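Local coordinates for protein-glutaminase (Chryseobacterium proteolyticum, PDB 2ZK9) that deamidates protein-bound glutamine side chains, hydrolysing the side-chain amide so that glutamate is left in the polypeptide and ammonia is released, at residues 33-38 with 43-48. Numbering follows the deposited sequence.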
# COMPACT_ATOMS: atom_id res chain seq x y z
N ILE A 33 -9.59 2.05 4.87
CA ILE A 33 -8.32 2.28 4.21
C ILE A 33 -8.55 3.27 3.04
O ILE A 33 -9.38 3.03 2.16
CB ILE A 33 -7.67 1.00 3.73
CG1 ILE A 33 -7.58 -0.04 4.82
CG2 ILE A 33 -6.31 1.34 3.16
CD1 ILE A 33 -7.04 -1.39 4.38
N THR A 34 -7.81 4.37 3.07
CA THR A 34 -8.03 5.55 2.26
C THR A 34 -7.44 5.43 0.85
O THR A 34 -6.78 6.33 0.35
CB THR A 34 -7.46 6.73 3.04
OG1 THR A 34 -6.11 6.45 3.39
CG2 THR A 34 -8.27 7.03 4.31
N PHE A 35 -7.71 4.29 0.21
CA PHE A 35 -7.16 4.03 -1.13
C PHE A 35 -7.58 5.11 -2.14
O PHE A 35 -6.81 5.43 -3.04
CB PHE A 35 -7.62 2.69 -1.65
CG PHE A 35 -7.12 1.50 -0.86
CD1 PHE A 35 -5.76 1.26 -0.70
CD2 PHE A 35 -8.02 0.59 -0.34
CE1 PHE A 35 -5.32 0.12 -0.03
CE2 PHE A 35 -7.58 -0.54 0.32
CZ PHE A 35 -6.24 -0.77 0.49
N ARG A 36 -8.78 5.66 -1.98
CA ARG A 36 -9.27 6.69 -2.89
C ARG A 36 -8.57 8.03 -2.75
O ARG A 36 -8.89 8.92 -3.55
CB ARG A 36 -10.77 6.87 -2.66
CG ARG A 36 -11.16 7.37 -1.28
CD ARG A 36 -12.63 7.46 -1.08
NE ARG A 36 -12.95 8.00 0.22
CZ ARG A 36 -14.16 8.24 0.68
NH1 ARG A 36 -15.20 7.96 -0.09
NH2 ARG A 36 -14.31 8.71 1.89
N TYR A 37 -7.71 8.19 -1.76
CA TYR A 37 -6.96 9.41 -1.53
C TYR A 37 -5.49 9.13 -1.67
O TYR A 37 -4.79 8.88 -0.70
CB TYR A 37 -7.27 9.96 -0.12
CG TYR A 37 -6.61 11.30 0.15
CD1 TYR A 37 -6.86 12.39 -0.63
CD2 TYR A 37 -5.75 11.44 1.24
CE1 TYR A 37 -6.25 13.62 -0.35
CE2 TYR A 37 -5.17 12.65 1.50
CZ TYR A 37 -5.39 13.75 0.74
OH TYR A 37 -4.79 14.94 1.07
N PRO A 38 -4.97 9.18 -2.90
CA PRO A 38 -3.58 8.81 -3.13
C PRO A 38 -2.57 9.89 -2.84
O PRO A 38 -1.37 9.64 -3.02
CB PRO A 38 -3.54 8.39 -4.61
CG PRO A 38 -4.58 9.28 -5.19
CD PRO A 38 -5.72 9.27 -4.17
N TYR A 43 2.10 4.81 3.51
CA TYR A 43 2.71 4.02 4.58
C TYR A 43 1.65 3.44 5.47
O TYR A 43 1.74 2.29 5.91
CB TYR A 43 3.74 4.92 5.29
CG TYR A 43 3.20 6.25 5.72
CD1 TYR A 43 3.24 7.39 4.94
CD2 TYR A 43 2.57 6.36 6.96
CE1 TYR A 43 2.71 8.60 5.36
CE2 TYR A 43 2.06 7.53 7.40
CZ TYR A 43 2.12 8.67 6.61
OH TYR A 43 1.58 9.84 7.08
N ALA A 44 0.64 4.25 5.82
CA ALA A 44 -0.46 3.79 6.68
C ALA A 44 -1.32 2.79 5.96
O ALA A 44 -1.73 1.77 6.52
CB ALA A 44 -1.24 5.00 7.16
N ARG A 45 -1.63 3.05 4.67
CA ARG A 45 -2.44 2.07 3.93
C ARG A 45 -1.75 0.72 3.90
O ARG A 45 -2.38 -0.31 4.06
CB ARG A 45 -2.77 2.57 2.54
CG ARG A 45 -3.53 3.89 2.47
CD ARG A 45 -4.16 4.15 1.15
NE ARG A 45 -3.25 4.13 -0.02
CZ ARG A 45 -2.51 5.15 -0.40
NH1 ARG A 45 -2.49 6.31 0.22
NH2 ARG A 45 -1.69 5.02 -1.46
N ALA A 46 -0.43 0.73 3.65
CA ALA A 46 0.31 -0.53 3.55
C ALA A 46 0.34 -1.27 4.86
O ALA A 46 0.19 -2.49 4.91
CB ALA A 46 1.71 -0.27 3.02
N HIS A 47 0.53 -0.54 5.98
CA HIS A 47 0.60 -1.21 7.26
C HIS A 47 -0.76 -1.76 7.68
O HIS A 47 -0.83 -2.79 8.34
CB HIS A 47 1.17 -0.24 8.31
CG HIS A 47 2.15 -0.88 9.24
ND1 HIS A 47 3.15 -1.61 8.79
CD2 HIS A 47 2.32 -0.82 10.59
CE1 HIS A 47 3.95 -1.99 9.76
NE2 HIS A 47 3.43 -1.53 10.88
N LYS A 48 -1.83 -1.09 7.28
CA LYS A 48 -3.18 -1.59 7.54
C LYS A 48 -3.49 -2.82 6.71
O LYS A 48 -4.10 -3.78 7.20
CB LYS A 48 -4.21 -0.50 7.32
CG LYS A 48 -5.58 -0.78 7.90
CD LYS A 48 -5.62 -0.76 9.42
CE LYS A 48 -7.02 -0.87 9.95
NZ LYS A 48 -7.07 -0.98 11.41
O HOH W 1 -4.44 7.83 1.80
O HOH W 2 -0.46 7.66 -1.40
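The type I beta turn from T34 to Y37 lies against the N-terminal part of helix 42-55, and R45 of that helix reaches along it. Its CD sits 3.5 Å from the carbonyl O of T34, and T34 OG1 meets R45 CG as the two side chains cross at about a right angle. On the F35 side, F35 CD1 lies 3.8 Å from R45 CD and, near the guanidinium plane, at the edge of that group; the ring and guanidinium planes stand 70° apart. The bend at chi3 (-56°) turns the R45 head toward the end of the turn, where two waters link it to backbone carbonyls. One accepts from R45 NH1 at 2.9 Å and bonds both Y37 O and T34 OG1; the other lies in the guanidinium plane, accepts from R45 NH2 and donates to P38 O. This helix belongs to the Glutaminase family region, of the papain-like peptidase clan, and the R45 side chain comes within about 5 Å of a bound sodium ion. A leucine in place of R45 would probably leave both waters without their guanidinium donor and weaken the link to the Y37 and P38 carbonyls. One helical turn beyond R45, K48 CG packs 3.7 Å from I33 CG1, while I33 CG2 touches R45 CB at 3.8 Å and sits over one face of the F35 ring, toward its rim. The K48 amine leads away to Q51 and N160; I33 also touches I52, and F35 touches M49, of helix 42-55.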